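Local coordinates for putative nucleoprotein (Infectious salmon anemia virus, PDB 4EWC) that encapsidates the negative-strand viral RNA, protecting it from nucleases and forming the ribonucleoprotein that serves as template for transcription and replication, at residues A[270-275]-A[297-302]; A[386-391]-A[450-455]. All coordinates share one frame; numbering follows the deposited sequence.

Interaction 1 (A[270-275]-A[297-302]); sequences SADQLF and GANIPS
Gln273 reaches across to the backbone of Gly297, its OE1 accepting from Gly297 N at 2.7 Å. The N-H points well at the oxygen, at 161°. Seen from the acceptor, the donor is tilted somewhat from the plane of the amide carbonyl and meets it at a bent C=O angle of 129°. Beyond CG the glutamine chain is extended, which carries the amide to the start of the type I beta turn Gly297-Ile300, closed by Ile300 N to Gly297 O at 2.9 Å. On the other arm of the amide, NE2 donates to Pro277 O, which is consistent with the modelled orientation of the group. Phe107 of helix 96-114 packs on Gln273, Ala298 and Asn299, closing this buried, close-fitting part. The partly exposed side is slacker: Asp272 and Asn299 cross at about a right angle, and Asp272 OD2 stays 4.0 Å from Asn299 ND2, too far for a bond. The carboxylate instead forms a salt bridge through OD1 with Arg182. A single hydrogen bond thus joins the short helix 272-275 to the loop before helix 302-305; the buried amide is satisfied by backbone groups, while the aspartate charge is paired with Arg182.

Interaction 2 (A[386-391]-A[450-455]); sequences TTKCFI and VATAFC
Lys388 NZ donates to Val450 O at 2.7 Å, nearly in line with the carbonyl (C=O...N angle 170°), and also to Ser521 O of the second subunit. Two backbone oxygens from different chains therefore grip one buried ammonium, probably favouring its charged form. The lysine's CD lies 4.0 Å from Ala451 CB, and the bend at chi3 (73°) directs CE and NZ toward the Val450 carbonyl, bringing NZ to its oxygen end. Alongside, Thr452 CG2 comes within 3.6 Å of Lys388 NZ, a methyl beside the ammonium. The methyl of Ala451 also meets Cys389 O, CB to O 4.0 Å. Farther along, Phe390 presents its ring edge to the backbone of Val450, CE1 lying 4.1 Å from Val450 CA, near the ring plane. Ala451, with positive phi, is the C-prime residue of a Schellman motif that ends helix 438-449. Directly after it, Thr452 OG1 accepts from Phe454 N at 3.2 Å in an ST turn, shaping the loop that follows. The extended segment 386-391 thus runs past the end of helix 438-449 on its way to helix 394-402, while helix 253-269 supplies Lys266 against Lys388 and Ser267 against Cys389 and Ala451.

Interaction 1 is complete before interaction 2 begins along the chain, yet their centres lie only about 11 Å apart, near the middle of the molecule. They touch directly through segments 270-275 and 450-455: Gln273 NE2 is 3.4 Å from Phe454 CE2, and Ser270 OG is 3.7 Å from Ala451 CA. Helix 253-269 borders both contacts, and helix 438-449 packs on segment 270-275 before running into segment 450-455. Segment 297-302 belongs to the helical bundle of the nucleoprotein, whereas both segments of interaction 2 belong to its C-terminal orthomyxovirus region. Interaction 2 additionally reaches the second subunit, placing part of this region at the interface between protein copies.

Interaction 1 (A[270-275]-A[297-302])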
loop_
_atom_site.group_PDB
_atom_site.type_symbol
_atom_site.label_atom_id
_atom_site.label_comp_id
_atom_site.label_asym_id
_atom_site.label_seq_id
_atom_site.Cartn_x
_atom_site.Cartn_y
_atom_site.Cartn_z
ATOM N N SER A 270 17.500 -9.238 11.847
ATOM C CA SER A 270 16.705 -8.947 10.658
ATOM C C SER A 270 16.646 -7.445 10.340
ATOM O O SER A 270 16.377 -7.051 9.208
ATOM C CB SER A 270 15.303 -9.580 10.731
ATOM O OG SER A 270 14.559 -9.089 11.828
ATOM N N ALA A 271 16.949 -6.609 11.326
ATOM C CA ALA A 271 16.968 -5.168 11.109
ATOM C C ALA A 271 18.154 -4.776 10.250
ATOM O O ALA A 271 18.081 -3.812 9.488
ATOM C CB ALA A 271 16.988 -4.415 12.428
ATOM N N ASP A 272 19.246 -5.524 10.349
ATOM C CA ASP A 272 20.397 -5.276 9.480
ATOM C C ASP A 272 20.076 -5.520 8.028
ATOM O O ASP A 272 20.584 -4.823 7.148
ATOM C CB ASP A 272 21.585 -6.139 9.874
ATOM C CG ASP A 272 21.933 -6.005 11.343
ATOM O OD1 ASP A 272 21.481 -5.030 12.002
ATOM O OD2 ASP A 272 22.671 -6.890 11.843
ATOM N N GLN A 273 19.244 -6.515 7.757
ATOM C CA GLN A 273 18.905 -6.795 6.368
ATOM C C GLN A 273 18.002 -5.722 5.796
ATOM O O GLN A 273 17.808 -5.661 4.594
ATOM C CB GLN A 273 18.293 -8.181 6.219
ATOM C CG GLN A 273 19.310 -9.219 5.899
ATOM C CD GLN A 273 18.681 -10.567 5.725
ATOM O OE1 GLN A 273 18.292 -11.210 6.699
ATOM N NE2 GLN A 273 18.544 -10.999 4.475
ATOM N N LEU A 274 17.444 -4.882 6.662
ATOM C CA LEU A 274 16.765 -3.683 6.186
ATOM C C LEU A 274 17.808 -2.779 5.520
ATOM O O LEU A 274 17.591 -2.243 4.430
ATOM C CB LEU A 274 16.075 -2.963 7.330
ATOM C CG LEU A 274 15.337 -1.676 6.994
ATOM C CD1 LEU A 274 14.538 -1.864 5.750
ATOM C CD2 LEU A 274 14.421 -1.308 8.143
ATOM N N PHE A 275 18.958 -2.642 6.166
ATOM C CA PHE A 275 19.999 -1.765 5.655
ATOM C C PHE A 275 20.871 -2.393 4.593
ATOM O O PHE A 275 21.322 -1.704 3.682
ATOM C CB PHE A 275 20.832 -1.166 6.795
ATOM C CG PHE A 275 20.056 -0.212 7.634
ATOM C CD1 PHE A 275 19.786 1.054 7.167
ATOM C CD2 PHE A 275 19.538 -0.601 8.859
ATOM C CE1 PHE A 275 19.050 1.932 7.909
ATOM C CE2 PHE A 275 18.794 0.261 9.609
ATOM C CZ PHE A 275 18.554 1.544 9.133
ATOM N N GLY A 297 18.071 -13.892 6.972
ATOM C CA GLY A 297 18.816 -14.506 8.058
ATOM C C GLY A 297 20.144 -15.124 7.681
ATOM O O GLY A 297 20.754 -15.832 8.487
ATOM N N ALA A 298 20.591 -14.858 6.457
ATOM C CA ALA A 298 21.911 -15.290 5.973
ATOM C C ALA A 298 23.100 -15.076 6.958
ATOM O O ALA A 298 24.066 -15.842 6.952
ATOM C CB ALA A 298 22.200 -14.641 4.636
ATOM N N ASN A 299 23.017 -14.056 7.807
ATOM C CA ASN A 299 24.079 -13.778 8.766
ATOM C C ASN A 299 23.832 -14.297 10.194
ATOM O O ASN A 299 24.495 -13.845 11.146
ATOM C CB ASN A 299 24.313 -12.269 8.851
ATOM C CG ASN A 299 23.063 -11.518 9.263
ATOM O OD1 ASN A 299 21.940 -11.946 8.952
ATOM N ND2 ASN A 299 23.240 -10.397 9.959
ATOM N N ILE A 300 22.871 -15.202 10.369
ATOM C CA ILE A 300 22.688 -15.829 11.673
ATOM C C ILE A 300 23.889 -16.721 11.920
ATOM O O ILE A 300 24.258 -17.504 11.053
ATOM C CB ILE A 300 21.423 -16.678 11.738
ATOM C CG1 ILE A 300 20.190 -15.786 11.702
ATOM C CG2 ILE A 300 21.418 -17.526 12.979
ATOM C CD1 ILE A 300 18.911 -16.545 11.474
ATOM N N PRO A 301 24.524 -16.579 13.094
ATOM C CA PRO A 301 25.721 -17.338 13.480
ATOM C C PRO A 301 25.542 -18.843 13.283
ATOM O O PRO A 301 24.602 -19.433 13.829
ATOM C CB PRO A 301 25.889 -16.990 14.963
ATOM C CG PRO A 301 25.268 -15.650 15.108
ATOM C CD PRO A 301 24.125 -15.613 14.136
ATOM N N SER A 302 26.444 -19.452 12.516
ATOM C CA SER A 302 26.268 -20.833 12.056
ATOM C C SER A 302 26.076 -21.877 13.161
ATOM O O SER A 302 25.398 -22.882 12.944
ATOM C CB SER A 302 27.423 -21.242 11.144
ATOM O OG SER A 302 28.579 -21.525 11.898
#

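Interaction 2 (A[386-391]-A[450-455])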
loop_
_atom_site.group_PDB
_atom_site.type_symbol
_atom_site.label_atom_id
_atom_site.label_comp_id
_atom_site.label_asym_id
_atom_site.label_seq_id
_atom_site.Cartn_x
_atom_site.Cartn_y
_atom_site.Cartn_z
ATOM N N THR A 386 9.764 -22.003 6.374
ATOM C CA THR A 386 10.452 -20.998 7.162
ATOM C C THR A 386 10.069 -21.111 8.629
ATOM O O THR A 386 8.900 -21.132 8.972
ATOM C CB THR A 386 10.099 -19.580 6.683
ATOM O OG1 THR A 386 10.300 -19.500 5.275
ATOM C CG2 THR A 386 10.972 -18.547 7.375
ATOM N N THR A 387 11.067 -21.172 9.490
ATOM C CA THR A 387 10.816 -21.147 10.906
ATOM C C THR A 387 11.325 -19.817 11.463
ATOM O O THR A 387 12.189 -19.204 10.857
ATOM C CB THR A 387 11.442 -22.376 11.625
ATOM O OG1 THR A 387 11.246 -22.253 13.032
ATOM C CG2 THR A 387 12.899 -22.452 11.384
ATOM N N LYS A 388 10.760 -19.377 12.591
ATOM C CA LYS A 388 11.054 -18.078 13.220
ATOM C C LYS A 388 10.174 -17.899 14.451
ATOM O O LYS A 388 9.194 -18.619 14.632
ATOM C CB LYS A 388 10.751 -16.915 12.269
ATOM C CG LYS A 388 9.262 -16.754 12.010
ATOM C CD LYS A 388 8.937 -15.496 11.269
ATOM C CE LYS A 388 9.350 -15.557 9.803
ATOM N NZ LYS A 388 9.232 -14.232 9.140
ATOM N N CYS A 389 10.516 -16.925 15.293
ATOM C CA CYS A 389 9.664 -16.531 16.429
ATOM C C CYS A 389 9.209 -15.076 16.370
ATOM O O CYS A 389 9.798 -14.231 15.687
ATOM C CB CYS A 389 10.350 -16.792 17.765
ATOM S SG CYS A 389 11.653 -15.653 18.150
ATOM N N PHE A 390 8.150 -14.797 17.115
ATOM C CA PHE A 390 7.603 -13.456 17.204
ATOM C C PHE A 390 7.832 -12.893 18.611
ATOM O O PHE A 390 7.070 -13.179 19.550
ATOM C CB PHE A 390 6.126 -13.466 16.822
ATOM C CG PHE A 390 5.881 -14.004 15.446
ATOM C CD1 PHE A 390 6.306 -13.297 14.321
ATOM C CD2 PHE A 390 5.273 -15.242 15.259
ATOM C CE1 PHE A 390 6.105 -13.802 13.043
ATOM C CE2 PHE A 390 5.071 -15.746 13.983
ATOM C CZ PHE A 390 5.488 -15.025 12.881
ATOM N N ILE A 391 8.903 -12.124 18.780
ATOM C CA ILE A 391 9.184 -11.563 20.089
ATOM C C ILE A 391 9.205 -10.058 20.033
ATOM O O ILE A 391 9.547 -9.477 19.000
ATOM C CB ILE A 391 10.519 -12.071 20.705
ATOM C CG1 ILE A 391 11.705 -11.751 19.783
ATOM C CG2 ILE A 391 10.405 -13.535 21.110
ATOM C CD1 ILE A 391 13.070 -12.087 20.393
ATOM N N VAL A 450 8.445 -9.356 12.948
ATOM C CA VAL A 450 8.085 -10.358 11.971
ATOM C C VAL A 450 9.316 -11.109 11.502
ATOM O O VAL A 450 9.225 -12.009 10.653
ATOM C CB VAL A 450 7.325 -9.744 10.796
ATOM C CG1 VAL A 450 6.038 -9.088 11.312
ATOM C CG2 VAL A 450 8.230 -8.749 10.019
ATOM N N ALA A 451 10.459 -10.746 12.089
ATOM C CA ALA A 451 11.730 -11.445 11.850
ATOM C C ALA A 451 12.098 -11.591 10.376
ATOM O O ALA A 451 12.613 -12.629 9.966
ATOM C CB ALA A 451 11.709 -12.825 12.508
ATOM N N THR A 452 11.837 -10.554 9.586
ATOM C CA THR A 452 12.209 -10.586 8.168
ATOM C C THR A 452 12.180 -9.227 7.496
ATOM O O THR A 452 11.203 -8.494 7.595
ATOM C CB THR A 452 11.340 -11.582 7.342
ATOM O OG1 THR A 452 11.860 -11.665 6.007
ATOM C CG2 THR A 452 9.838 -11.183 7.333
ATOM N N ALA A 453 13.252 -8.888 6.790
ATOM C CA ALA A 453 13.258 -7.634 6.025
ATOM C C ALA A 453 12.388 -7.720 4.773
ATOM O O ALA A 453 12.169 -6.718 4.107
ATOM C CB ALA A 453 14.688 -7.209 5.661
ATOM N N PHE A 454 11.884 -8.903 4.454
ATOM C CA PHE A 454 11.234 -9.091 3.166
ATOM C C PHE A 454 9.735 -9.182 3.267
ATOM O O PHE A 454 9.065 -9.631 2.331
ATOM C CB PHE A 454 11.839 -10.300 2.446
ATOM C CG PHE A 454 13.326 -10.226 2.354
ATOM C CD1 PHE A 454 13.926 -9.186 1.658
ATOM C CD2 PHE A 454 14.131 -11.130 3.019
ATOM C CE1 PHE A 454 15.284 -9.078 1.597
ATOM C CE2 PHE A 454 15.511 -11.014 2.958
ATOM C CZ PHE A 454 16.082 -9.987 2.242
ATOM N N CYS A 455 9.215 -8.733 4.408
ATOM C CA CYS A 455 7.781 -8.799 4.687
ATOM C C CYS A 455 7.068 -7.719 3.908
ATOM O O CYS A 455 7.650 -6.695 3.597
ATOM C CB CYS A 455 7.507 -8.598 6.168
ATOM S SG CYS A 455 5.750 -8.611 6.619
#